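PDB 5MKC: cell wall surface anchor family protein (Jo),Cell wall surface anchor family protein (In) from Streptococcus pneumoniae, which derives from a pilus adhesin, as engineered fragments that associate autocatalytically through a covalent bond, probably an isopeptide, and probably serves as a tool for welding proteins. Local coordinates for residues Y31-V36 / I225-D230. Residues are numbered along the deposited sequence; the frame is centred on the assembly and turned at random.
With SO4 (sulfate ion), chain I.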
# COMPACT_ATOMS: atom_id res chain seq x y z
N TYR A 31 0.90 -3.58 16.66
CA TYR A 31 1.50 -2.31 16.28
C TYR A 31 0.61 -1.17 16.78
O TYR A 31 -0.59 -1.32 16.84
CB TYR A 31 1.72 -2.20 14.78
CG TYR A 31 0.50 -2.45 13.91
CD1 TYR A 31 -0.34 -1.41 13.54
CD2 TYR A 31 0.22 -3.72 13.40
CE1 TYR A 31 -1.44 -1.62 12.70
CE2 TYR A 31 -0.89 -3.93 12.59
CZ TYR A 31 -1.71 -2.88 12.24
OH TYR A 31 -2.80 -3.09 11.41
N GLN A 32 1.22 -0.07 17.19
CA GLN A 32 0.47 1.05 17.71
C GLN A 32 -0.14 1.83 16.56
O GLN A 32 0.41 1.82 15.45
CB GLN A 32 1.39 1.97 18.53
CG GLN A 32 2.17 1.24 19.63
CD GLN A 32 1.27 0.41 20.56
OE1 GLN A 32 1.39 -0.85 20.63
NE2 GLN A 32 0.34 1.09 21.25
N ILE A 33 -1.27 2.49 16.81
CA ILE A 33 -1.84 3.39 15.81
C ILE A 33 -2.16 4.72 16.46
O ILE A 33 -2.54 4.75 17.59
CB ILE A 33 -3.11 2.85 15.13
CG1 ILE A 33 -4.20 2.58 16.16
CG2 ILE A 33 -2.81 1.60 14.32
CD1 ILE A 33 -5.35 1.78 15.57
N ILE A 34 -1.98 5.81 15.71
CA ILE A 34 -2.14 7.16 16.23
C ILE A 34 -2.79 8.11 15.22
O ILE A 34 -2.91 7.79 14.05
CB ILE A 34 -0.79 7.76 16.66
CG1 ILE A 34 0.09 8.00 15.43
CG2 ILE A 34 -0.12 6.85 17.69
CD1 ILE A 34 1.29 8.87 15.72
N LYS A 35 -3.20 9.27 15.71
CA LYS A 35 -3.93 10.27 14.96
C LYS A 35 -3.18 10.63 13.71
O LYS A 35 -1.95 10.76 13.74
CB LYS A 35 -4.14 11.52 15.82
CG LYS A 35 -4.32 12.82 15.05
CD LYS A 35 -5.36 13.76 15.69
CE LYS A 35 -4.72 15.00 16.31
NZ LYS A 35 -4.79 16.18 15.41
N VAL A 36 -3.92 10.77 12.62
CA VAL A 36 -3.42 11.27 11.35
C VAL A 36 -3.54 12.78 11.31
O VAL A 36 -4.59 13.34 11.64
CB VAL A 36 -4.25 10.68 10.19
CG1 VAL A 36 -3.92 11.37 8.89
CG2 VAL A 36 -4.01 9.17 10.09
N ILE A 225 -2.17 -1.60 8.89
CA ILE A 225 -3.38 -1.08 8.28
C ILE A 225 -3.92 0.18 8.99
O ILE A 225 -4.29 0.14 10.14
CB ILE A 225 -4.53 -2.11 8.32
CG1 ILE A 225 -4.10 -3.53 7.94
CG2 ILE A 225 -5.64 -1.69 7.39
CD1 ILE A 225 -3.57 -3.71 6.55
N PRO A 226 -4.05 1.28 8.25
CA PRO A 226 -4.72 2.48 8.77
C PRO A 226 -6.20 2.29 8.97
O PRO A 226 -6.74 1.33 8.46
CB PRO A 226 -4.50 3.50 7.65
CG PRO A 226 -3.34 2.98 6.86
CD PRO A 226 -3.50 1.50 6.91
N LYS A 227 -6.85 3.18 9.70
CA LYS A 227 -8.30 3.10 9.95
C LYS A 227 -8.92 4.48 9.86
O LYS A 227 -8.29 5.49 10.22
CB LYS A 227 -8.64 2.57 11.35
CG LYS A 227 -7.89 1.36 11.85
CD LYS A 227 -8.51 0.94 13.18
CE LYS A 227 -7.78 -0.19 13.88
NZ LYS A 227 -8.16 -1.48 13.29
N ILE A 228 -10.18 4.51 9.42
CA ILE A 228 -10.95 5.73 9.32
C ILE A 228 -12.38 5.55 9.80
O ILE A 228 -12.93 4.44 9.80
CB ILE A 228 -10.99 6.27 7.87
CG1 ILE A 228 -11.78 5.32 6.97
CG2 ILE A 228 -9.58 6.52 7.36
CD1 ILE A 228 -11.83 5.76 5.53
N ARG A 229 -12.97 6.67 10.20
CA ARG A 229 -14.37 6.71 10.59
C ARG A 229 -14.98 8.05 10.23
O ARG A 229 -14.26 8.99 9.91
CB ARG A 229 -14.49 6.52 12.08
CG ARG A 229 -13.92 7.69 12.84
CD ARG A 229 -14.32 7.59 14.29
NE ARG A 229 -13.66 8.62 15.09
CZ ARG A 229 -13.72 8.67 16.41
NH1 ARG A 229 -14.41 7.76 17.06
NH2 ARG A 229 -13.08 9.63 17.06
N ASP A 230 -16.29 8.13 10.30
CA ASP A 230 -16.97 9.41 10.28
C ASP A 230 -17.85 9.52 11.51
O ASP A 230 -18.23 8.50 12.08
CB ASP A 230 -17.85 9.48 9.03
CG ASP A 230 -18.40 10.88 8.78
OD1 ASP A 230 -17.92 11.85 9.41
OD2 ASP A 230 -19.32 11.03 7.96
S SO4 I . -5.15 18.30 12.87
O1 SO4 I . -5.49 18.28 14.32
O2 SO4 I . -6.38 18.10 12.06
O3 SO4 I . -4.54 19.60 12.50
O4 SO4 I . -4.17 17.22 12.61
O HOH W 1 -5.49 -1.53 11.80
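Y31 reaches from strand 29-35 to the backbone of I225, whose N donates to the phenol OH at 3.0 Å with an N-H...O angle of 151°. The amide approaches the ring obliquely, and the side-chain atoms CB and CG1 of I225 both lie 3.7 Å from Y31 OH. With chi1 at 54°, CG of Y31 sits between its own N and C and the ring is carried towards 225-230, while Y24 meets this ring. A water joins the same hydroxyl (3.1 Å from Y31 OH) to two further groups: it donates to I225 O at 2.6 Å and accepts from K227 NZ. Next inward-facing along the strand is I33; its CD1 lies 3.6 Å from CE of K227, whose chain crosses it at about a right angle. The K227 chain, bent at its last torsion, turns NZ to the water and to its salt-bridge partner D203. Segment 225-230 belongs to the Ig-like tip-pilin part of the engineered Jo/In fusion, and 29-35 is a strand near the start of the chain, so their meeting need not be natural. Both segments' strands pair antiparallel with strand 44-57, in the all-β build of an Ig-like tip-pilin domain of the E-set clan.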